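PDB 5I62: potential RNA-dependent RNA polymerase from Human picobirnavirus, which catalyses the synthesis of RNA on an RNA template and probably serves both transcription and genome replication of the virus. Local coordinates for residues 95-106 with 266-276; 129-138 with 150-160. All blocks are in the same frame, centred on the assembly; numbering follows the deposited sequence.

Contact 1 (95-106 with 266-276) joins segments far apart in sequence, whereas contact 2 (129-138 with 150-160) closes a short excursion of the chain. Their centres are 32 Å apart and their nearest atoms about 16 Å, so they do not touch. Both are partly buried, contact 1 the more so: nine of its 17 touching residues are buried, against three of 12. Contact 1 lays a loop that follows helix 89-97 along the start of helix 271-284, using ring faces, amides and bound water. Contact 2 pairs helices 129-135 and 150-157 round a small aliphatic centre, with most of its bonds between side chains and backbone.

Contact 1 (95-106 with 266-276); sequences YYDSISKDQVPF and DQHFNPTCQSV
Tyr95 and Ile99 run beside Gln267 and Asn270 with CA atoms 4.3 Å apart for Tyr95–Gln267 and 4.4 Å for Ile99–Asn270, a spacing that widens toward Phe106 and Val276. Gln267 CG sits over the centre of the Tyr95 ring, 3.5 Å from its centroid, a CH-pi contact. Ser98 CB covers a face of the His268 imidazole in the same fashion, while the extended Lys101 reaches its edge and NZ donates to His268 NE2 in the ring plane at 2.8 Å. His268 ND1 is hydrogen-bonded to Lys264 O, so both ring nitrogens are engaged.

Gln103 is the polar hub. With CG between the backbone N and carbonyl carbon (chi1 49°) and the chain extended, its amide stacks on that of Asn270, the planes 30° apart. NE2 donates to Ile99 O and Lys101 O, which fixes the amide's rotation; Gln103 OE1 then accepts from Thr272 OG1 on a lone pair at 2.7 Å. Asn270 is the N-cap of helix 271-284: OD1 accepts from Cys273 N at 3.0 Å, and ND2 donates to His380 O and to a water that also donates to Ser98 O. Farther on, Val276 CG2 lies over a face of the Phe106 ring, 3.7 Å from its centroid, with Thr272 CG2 in plane at the edge; His380 also stacks on this ring.

The sequence from strand 257-261 into 266-276 matches polymerase motif A, and Asp266 fits its second aspartate. Asp266 OD2 and Tyr95 OH are both hydrogen-bonded to Ser322 OG, which ties this contact to the palm of the polymerase.

Contact 2 (129-138 with 150-160); sequences EVNTVAVMKK and RKAVVSKTIPC
Glu129 extends from the first turn of helix 129-135 to the backbone of Cys160, where strand 160-165 begins. Its OE1 accepts from Cys160 N through the syn lone pair at 2.8 Å, with an N-H...O angle of 162°. A long, weak ion pair with Arg213 adds a second partner for the acid group. Val130 CG2 meets Ile158 CD1, the two side chains crossing at about a right angle. One turn on, Val133 divides its methyls: CG1 meets Val154 CG1 tip to tip at 4.0 Å, and CG2 touches Ile158 CG2 at 4.1 Å.

Past the helix, the bent Met136 side chain places CE on one face of the Arg150 guanidinium, 3.4 Å from NH1 and offset toward the rim. The edge of that group is used by Lys137, whose O takes a nearly straight bond from Arg150 NH1 at 2.8 Å and 169°, lying in both the guanidinium and the carbonyl plane. Arg150 runs extended from CG to NE, which carries its charge to that carbonyl. Lys138 O then accepts from Lys151 N on a lone pair at 2.9 Å. Lys138's own side chain, bent at chi3 and chi4, folds back so that NZ binds Val133 O and Met136 O, while its CD brushes Val154 CG2.

A valine-isoleucine patch fills the middle, and the acid group of Glu129 accepts the N-H of Cys160 at the far end. At the other, Arg150 holds the carbonyl of Lys137 beyond the helix, and the ammonium of Lys138 at Val133 O would probably offset the negative end of the dipole of helix 129-135.

Contact 1 (95-106 with 266-276)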
# COMPACT_ATOMS: atom_id res chain seq x y z
N TYR A 95 -16.27 -5.65 1.55
CA TYR A 95 -15.46 -6.21 2.62
C TYR A 95 -16.20 -7.29 3.40
O TYR A 95 -15.57 -8.21 3.95
CB TYR A 95 -15.00 -5.11 3.58
CG TYR A 95 -13.87 -4.31 3.02
CD1 TYR A 95 -14.10 -3.27 2.14
CD2 TYR A 95 -12.56 -4.64 3.32
CE1 TYR A 95 -13.06 -2.54 1.60
CE2 TYR A 95 -11.50 -3.93 2.79
CZ TYR A 95 -11.76 -2.88 1.93
OH TYR A 95 -10.71 -2.18 1.41
N TYR A 96 -17.52 -7.18 3.50
CA TYR A 96 -18.32 -8.13 4.26
C TYR A 96 -18.77 -9.30 3.40
O TYR A 96 -18.87 -10.42 3.89
CB TYR A 96 -19.55 -7.42 4.86
CG TYR A 96 -19.19 -6.46 5.97
CD1 TYR A 96 -18.83 -5.15 5.69
CD2 TYR A 96 -19.17 -6.88 7.29
CE1 TYR A 96 -18.47 -4.27 6.70
CE2 TYR A 96 -18.82 -6.01 8.32
CZ TYR A 96 -18.47 -4.71 8.02
OH TYR A 96 -18.12 -3.85 9.04
N ASP A 97 -19.05 -9.04 2.14
CA ASP A 97 -19.64 -10.06 1.27
C ASP A 97 -18.59 -10.88 0.53
O ASP A 97 -18.86 -12.02 0.16
CB ASP A 97 -20.59 -9.39 0.29
CG ASP A 97 -21.79 -8.75 0.99
OD1 ASP A 97 -22.14 -9.19 2.11
OD2 ASP A 97 -22.35 -7.77 0.44
N SER A 98 -17.39 -10.35 0.32
CA SER A 98 -16.41 -11.06 -0.51
C SER A 98 -15.71 -12.20 0.22
O SER A 98 -14.98 -12.95 -0.43
CB SER A 98 -15.36 -10.09 -1.05
OG SER A 98 -15.96 -9.05 -1.82
N ILE A 99 -15.87 -12.34 1.53
CA ILE A 99 -15.15 -13.39 2.25
C ILE A 99 -15.91 -14.70 2.30
O ILE A 99 -15.43 -15.65 2.92
CB ILE A 99 -14.80 -12.97 3.69
CG1 ILE A 99 -16.10 -12.64 4.46
CG2 ILE A 99 -13.82 -11.81 3.66
CD1 ILE A 99 -15.90 -12.43 5.91
N SER A 100 -17.08 -14.78 1.69
CA SER A 100 -17.87 -16.00 1.74
C SER A 100 -17.93 -16.73 0.40
O SER A 100 -18.77 -17.61 0.21
CB SER A 100 -19.27 -15.70 2.28
OG SER A 100 -19.98 -14.87 1.40
N LYS A 101 -17.05 -16.39 -0.54
CA LYS A 101 -16.92 -17.16 -1.76
C LYS A 101 -16.39 -18.56 -1.44
O LYS A 101 -15.81 -18.80 -0.38
CB LYS A 101 -15.99 -16.44 -2.74
CG LYS A 101 -16.61 -15.14 -3.24
CD LYS A 101 -15.77 -14.38 -4.27
CE LYS A 101 -16.53 -13.10 -4.68
NZ LYS A 101 -15.89 -12.28 -5.75
N ASP A 102 -16.64 -19.51 -2.36
CA ASP A 102 -16.11 -20.86 -2.20
C ASP A 102 -14.61 -20.80 -1.95
O ASP A 102 -13.89 -20.11 -2.67
CB ASP A 102 -16.40 -21.70 -3.44
CG ASP A 102 -17.89 -21.81 -3.76
OD1 ASP A 102 -18.72 -21.75 -2.82
OD2 ASP A 102 -18.23 -21.95 -4.95
N GLN A 103 -14.14 -21.51 -0.92
CA GLN A 103 -12.74 -21.41 -0.53
C GLN A 103 -12.26 -22.76 -0.01
O GLN A 103 -12.79 -23.28 0.97
CB GLN A 103 -12.55 -20.30 0.52
CG GLN A 103 -13.53 -20.37 1.66
CD GLN A 103 -13.57 -19.10 2.51
OE1 GLN A 103 -12.94 -19.04 3.57
NE2 GLN A 103 -14.34 -18.11 2.05
N VAL A 104 -11.25 -23.31 -0.67
CA VAL A 104 -10.68 -24.60 -0.27
C VAL A 104 -9.46 -24.39 0.62
O VAL A 104 -8.81 -23.34 0.57
CB VAL A 104 -10.32 -25.47 -1.49
CG1 VAL A 104 -11.51 -25.57 -2.46
CG2 VAL A 104 -9.09 -24.92 -2.19
N PRO A 105 -9.12 -25.37 1.46
CA PRO A 105 -7.95 -25.22 2.34
C PRO A 105 -6.66 -25.13 1.55
O PRO A 105 -6.58 -25.55 0.39
CB PRO A 105 -7.98 -26.51 3.19
CG PRO A 105 -9.43 -26.95 3.17
CD PRO A 105 -9.95 -26.54 1.80
N PHE A 106 -5.63 -24.58 2.19
CA PHE A 106 -4.31 -24.46 1.59
C PHE A 106 -3.56 -25.78 1.71
O PHE A 106 -3.73 -26.53 2.68
CB PHE A 106 -3.49 -23.37 2.28
CG PHE A 106 -3.84 -21.96 1.85
CD1 PHE A 106 -5.10 -21.42 2.09
CD2 PHE A 106 -2.87 -21.16 1.26
CE1 PHE A 106 -5.40 -20.10 1.72
CE2 PHE A 106 -3.15 -19.86 0.90
CZ PHE A 106 -4.42 -19.32 1.13
N ASP A 266 -7.83 -7.32 -0.41
CA ASP A 266 -8.18 -7.11 0.99
C ASP A 266 -9.57 -7.65 1.28
O ASP A 266 -9.79 -8.34 2.29
CB ASP A 266 -8.13 -5.61 1.33
CG ASP A 266 -6.73 -5.01 1.23
OD1 ASP A 266 -5.77 -5.74 0.92
OD2 ASP A 266 -6.60 -3.79 1.46
N GLN A 267 -10.52 -7.32 0.41
CA GLN A 267 -11.92 -7.69 0.63
C GLN A 267 -12.11 -9.20 0.64
O GLN A 267 -12.99 -9.71 1.33
CB GLN A 267 -12.80 -7.05 -0.44
CG GLN A 267 -12.87 -5.50 -0.44
CD GLN A 267 -11.74 -4.83 -1.21
OE1 GLN A 267 -10.63 -5.35 -1.31
NE2 GLN A 267 -12.04 -3.65 -1.77
N HIS A 268 -11.30 -9.93 -0.12
CA HIS A 268 -11.43 -11.37 -0.24
C HIS A 268 -10.56 -12.13 0.75
O HIS A 268 -10.50 -13.36 0.69
CB HIS A 268 -11.08 -11.83 -1.66
CG HIS A 268 -12.09 -11.46 -2.70
ND1 HIS A 268 -12.13 -10.22 -3.29
CD2 HIS A 268 -13.09 -12.18 -3.27
CE1 HIS A 268 -13.12 -10.18 -4.16
NE2 HIS A 268 -13.72 -11.35 -4.17
N PHE A 269 -9.84 -11.42 1.63
CA PHE A 269 -8.91 -12.09 2.54
C PHE A 269 -9.73 -12.74 3.65
O PHE A 269 -9.90 -12.21 4.75
CB PHE A 269 -7.88 -11.09 3.07
CG PHE A 269 -6.59 -11.72 3.50
CD1 PHE A 269 -5.62 -12.08 2.56
CD2 PHE A 269 -6.34 -11.97 4.83
CE1 PHE A 269 -4.43 -12.67 2.96
CE2 PHE A 269 -5.15 -12.57 5.24
CZ PHE A 269 -4.19 -12.91 4.32
N ASN A 270 -10.20 -13.95 3.35
CA ASN A 270 -11.29 -14.62 4.06
C ASN A 270 -10.74 -15.44 5.22
O ASN A 270 -9.53 -15.50 5.45
CB ASN A 270 -12.06 -15.45 3.04
CG ASN A 270 -11.16 -16.46 2.33
OD1 ASN A 270 -10.35 -17.14 2.96
ND2 ASN A 270 -11.30 -16.55 1.02
N PRO A 271 -11.61 -16.11 6.00
CA PRO A 271 -11.12 -16.85 7.17
C PRO A 271 -10.17 -17.99 6.83
O PRO A 271 -9.38 -18.39 7.68
CB PRO A 271 -12.41 -17.38 7.82
CG PRO A 271 -13.45 -16.34 7.45
CD PRO A 271 -13.08 -15.97 6.03
N THR A 272 -10.22 -18.52 5.60
CA THR A 272 -9.24 -19.52 5.22
C THR A 272 -7.86 -18.89 5.11
O THR A 272 -6.88 -19.39 5.69
CB THR A 272 -9.66 -20.19 3.91
OG1 THR A 272 -10.95 -20.80 4.10
CG2 THR A 272 -8.67 -21.26 3.51
N CYS A 273 -7.77 -17.75 4.40
CA CYS A 273 -6.52 -17.01 4.33
C CYS A 273 -6.04 -16.58 5.71
O CYS A 273 -4.85 -16.66 6.03
CB CYS A 273 -6.67 -15.78 3.44
SG CYS A 273 -7.01 -16.16 1.73
N GLN A 274 -6.97 -16.09 6.55
CA GLN A 274 -6.61 -15.63 7.88
C GLN A 274 -5.97 -16.75 8.70
O GLN A 274 -5.01 -16.53 9.44
CB GLN A 274 -7.85 -15.07 8.59
CG GLN A 274 -8.46 -13.83 7.95
CD GLN A 274 -9.95 -13.64 8.34
OE1 GLN A 274 -10.36 -13.99 9.45
NE2 GLN A 274 -10.75 -13.09 7.41
N SER A 275 -6.51 -17.97 8.59
CA SER A 275 -5.96 -19.04 9.41
C SER A 275 -4.55 -19.41 8.97
O SER A 275 -3.76 -19.89 9.79
CB SER A 275 -6.87 -20.27 9.39
OG SER A 275 -6.89 -20.79 8.08
N VAL A 276 -4.21 -19.19 7.70
CA VAL A 276 -2.85 -19.43 7.23
C VAL A 276 -1.90 -18.37 7.80
O VAL A 276 -0.80 -18.69 8.27
CB VAL A 276 -2.77 -19.46 5.70
CG1 VAL A 276 -1.31 -19.59 5.25
CG2 VAL A 276 -3.60 -20.59 5.13
O HOH W 1 -13.55 -15.20 -0.30
O HOH W 2 -11.65 -23.68 3.70

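Contact 2 (129-138 with 150-160)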
# COMPACT_ATOMS: atom_id res chain seq x y z
N GLU A 129 4.21 -2.24 24.86
CA GLU A 129 3.38 -1.16 24.34
C GLU A 129 4.15 0.16 24.30
O GLU A 129 4.05 0.92 23.33
CB GLU A 129 2.08 -1.04 25.15
CG GLU A 129 1.17 -2.23 24.90
CD GLU A 129 -0.19 -2.16 25.57
OE1 GLU A 129 -0.47 -1.20 26.32
OE2 GLU A 129 -0.98 -3.10 25.32
N VAL A 130 4.95 0.43 25.34
CA VAL A 130 5.68 1.70 25.39
C VAL A 130 6.71 1.76 24.27
O VAL A 130 6.83 2.78 23.57
CB VAL A 130 6.35 1.89 26.76
CG1 VAL A 130 7.24 3.13 26.74
CG2 VAL A 130 5.31 2.04 27.85
N ASN A 131 7.50 0.70 24.11
CA ASN A 131 8.52 0.69 23.07
C ASN A 131 7.88 0.77 21.69
O ASN A 131 8.36 1.49 20.81
CB ASN A 131 9.40 -0.55 23.21
CG ASN A 131 10.24 -0.51 24.48
OD1 ASN A 131 10.60 0.57 24.96
ND2 ASN A 131 10.54 -1.69 25.04
N THR A 132 6.75 0.07 21.51
CA THR A 132 6.03 0.11 20.24
C THR A 132 5.54 1.52 19.92
O THR A 132 5.73 2.02 18.80
CB THR A 132 4.85 -0.87 20.28
OG1 THR A 132 5.33 -2.18 20.55
CG2 THR A 132 4.10 -0.85 18.97
N VAL A 133 4.89 2.17 20.89
CA VAL A 133 4.42 3.54 20.69
C VAL A 133 5.59 4.46 20.35
O VAL A 133 5.45 5.36 19.51
CB VAL A 133 3.66 4.04 21.93
CG1 VAL A 133 3.38 5.55 21.83
CG2 VAL A 133 2.36 3.27 22.12
N ALA A 134 6.74 4.24 20.98
CA ALA A 134 7.90 5.12 20.78
C ALA A 134 8.31 5.17 19.31
O ALA A 134 8.77 6.21 18.82
CB ALA A 134 9.06 4.67 21.65
N VAL A 135 8.15 4.06 18.59
CA VAL A 135 8.64 4.07 17.22
C VAL A 135 7.52 4.28 16.20
O VAL A 135 7.80 4.51 15.02
CB VAL A 135 9.44 2.79 16.94
CG1 VAL A 135 10.40 2.50 18.08
CG2 VAL A 135 8.54 1.68 16.79
N MET A 136 6.25 4.24 16.63
CA MET A 136 5.12 4.49 15.74
C MET A 136 5.09 5.93 15.25
O MET A 136 5.61 6.85 15.89
CB MET A 136 3.78 4.20 16.44
CG MET A 136 3.51 2.75 16.73
SD MET A 136 2.00 2.61 17.71
CE MET A 136 0.71 3.01 16.56
N LYS A 137 4.42 6.12 14.11
CA LYS A 137 4.01 7.46 13.70
C LYS A 137 2.99 7.99 14.69
O LYS A 137 1.98 7.34 14.97
CB LYS A 137 3.39 7.44 12.31
CG LYS A 137 4.38 7.54 11.18
CD LYS A 137 3.69 7.54 9.81
CE LYS A 137 3.16 8.93 9.47
NZ LYS A 137 2.91 9.07 8.02
N LYS A 138 3.24 9.18 15.24
CA LYS A 138 2.31 9.75 16.20
C LYS A 138 1.73 11.06 15.70
O LYS A 138 0.98 11.73 16.42
CB LYS A 138 2.99 9.86 17.57
CG LYS A 138 3.24 8.44 18.09
CD LYS A 138 3.83 8.36 19.47
CE LYS A 138 5.26 8.83 19.50
NZ LYS A 138 6.16 8.00 18.65
N ARG A 150 -2.27 11.04 17.48
CA ARG A 150 -1.77 10.05 18.42
C ARG A 150 -0.93 10.68 19.52
O ARG A 150 -1.06 10.33 20.70
CB ARG A 150 -0.93 9.01 17.68
CG ARG A 150 -1.76 8.01 16.90
CD ARG A 150 -0.87 7.20 15.98
NE ARG A 150 -1.59 6.10 15.37
CZ ARG A 150 -1.04 5.23 14.51
NH1 ARG A 150 0.23 5.35 14.17
NH2 ARG A 150 -1.77 4.25 14.01
N LYS A 151 -0.06 11.62 19.14
CA LYS A 151 0.87 12.24 20.08
C LYS A 151 0.12 12.80 21.28
O LYS A 151 0.58 12.69 22.42
CB LYS A 151 1.64 13.33 19.34
CG LYS A 151 2.84 13.89 20.05
CD LYS A 151 3.46 14.98 19.17
CE LYS A 151 4.96 15.08 19.40
NZ LYS A 151 5.38 16.43 19.87
N ALA A 152 -1.07 13.36 21.04
CA ALA A 152 -1.85 14.03 22.07
C ALA A 152 -2.50 13.07 23.06
O ALA A 152 -2.90 13.51 24.14
CB ALA A 152 -2.94 14.87 21.40
N VAL A 153 -2.65 11.79 22.73
CA VAL A 153 -3.50 10.91 23.52
C VAL A 153 -2.76 9.67 24.02
O VAL A 153 -3.39 8.75 24.53
CB VAL A 153 -4.77 10.52 22.74
CG1 VAL A 153 -5.64 11.75 22.48
CG2 VAL A 153 -4.41 9.78 21.40
N VAL A 154 -1.43 9.65 23.90
CA VAL A 154 -0.67 8.47 24.31
C VAL A 154 -0.96 8.12 25.76
O VAL A 154 -1.24 6.95 26.10
CB VAL A 154 0.84 8.69 24.09
CG1 VAL A 154 1.64 7.59 24.75
CG2 VAL A 154 1.17 8.75 22.60
N SER A 155 -0.92 9.13 26.64
CA SER A 155 -1.06 8.86 28.07
C SER A 155 -2.46 8.38 28.41
O SER A 155 -2.65 7.66 29.39
CB SER A 155 -0.72 10.11 28.89
OG SER A 155 -1.63 11.15 28.59
N LYS A 156 -3.45 8.76 27.61
CA LYS A 156 -4.81 8.27 27.80
C LYS A 156 -5.05 6.89 27.19
O LYS A 156 -6.09 6.28 27.45
CB LYS A 156 -5.81 9.25 27.19
CG LYS A 156 -5.81 10.62 27.83
CD LYS A 156 -7.00 11.42 27.33
CE LYS A 156 -6.58 12.79 26.81
NZ LYS A 156 -7.66 13.43 26.00
N THR A 157 -4.12 6.40 26.37
CA THR A 157 -4.32 5.17 25.61
C THR A 157 -3.64 3.97 26.23
O THR A 157 -4.25 2.90 26.34
CB THR A 157 -3.83 5.37 24.16
OG1 THR A 157 -4.56 6.43 23.56
CG2 THR A 157 -4.08 4.09 23.32
N ILE A 158 -2.39 4.11 26.65
CA ILE A 158 -1.67 2.98 27.23
C ILE A 158 -1.61 3.10 28.76
O ILE A 158 -1.63 4.19 29.29
CB ILE A 158 -0.26 2.87 26.63
CG1 ILE A 158 0.56 4.13 26.89
CG2 ILE A 158 -0.34 2.60 25.12
CD1 ILE A 158 2.03 3.99 26.43
N PRO A 159 -1.54 1.96 29.48
CA PRO A 159 -1.58 0.61 28.91
C PRO A 159 -2.96 0.25 28.39
O PRO A 159 -3.97 0.77 28.90
CB PRO A 159 -1.17 -0.27 30.09
CG PRO A 159 -1.74 0.46 31.27
CD PRO A 159 -1.49 1.92 30.95
N CYS A 160 -3.02 -0.60 27.38
CA CYS A 160 -4.29 -0.95 26.76
C CYS A 160 -4.36 -2.45 26.53
O CYS A 160 -3.35 -3.15 26.44
CB CYS A 160 -4.51 -0.19 25.43
SG CYS A 160 -3.24 -0.43 24.15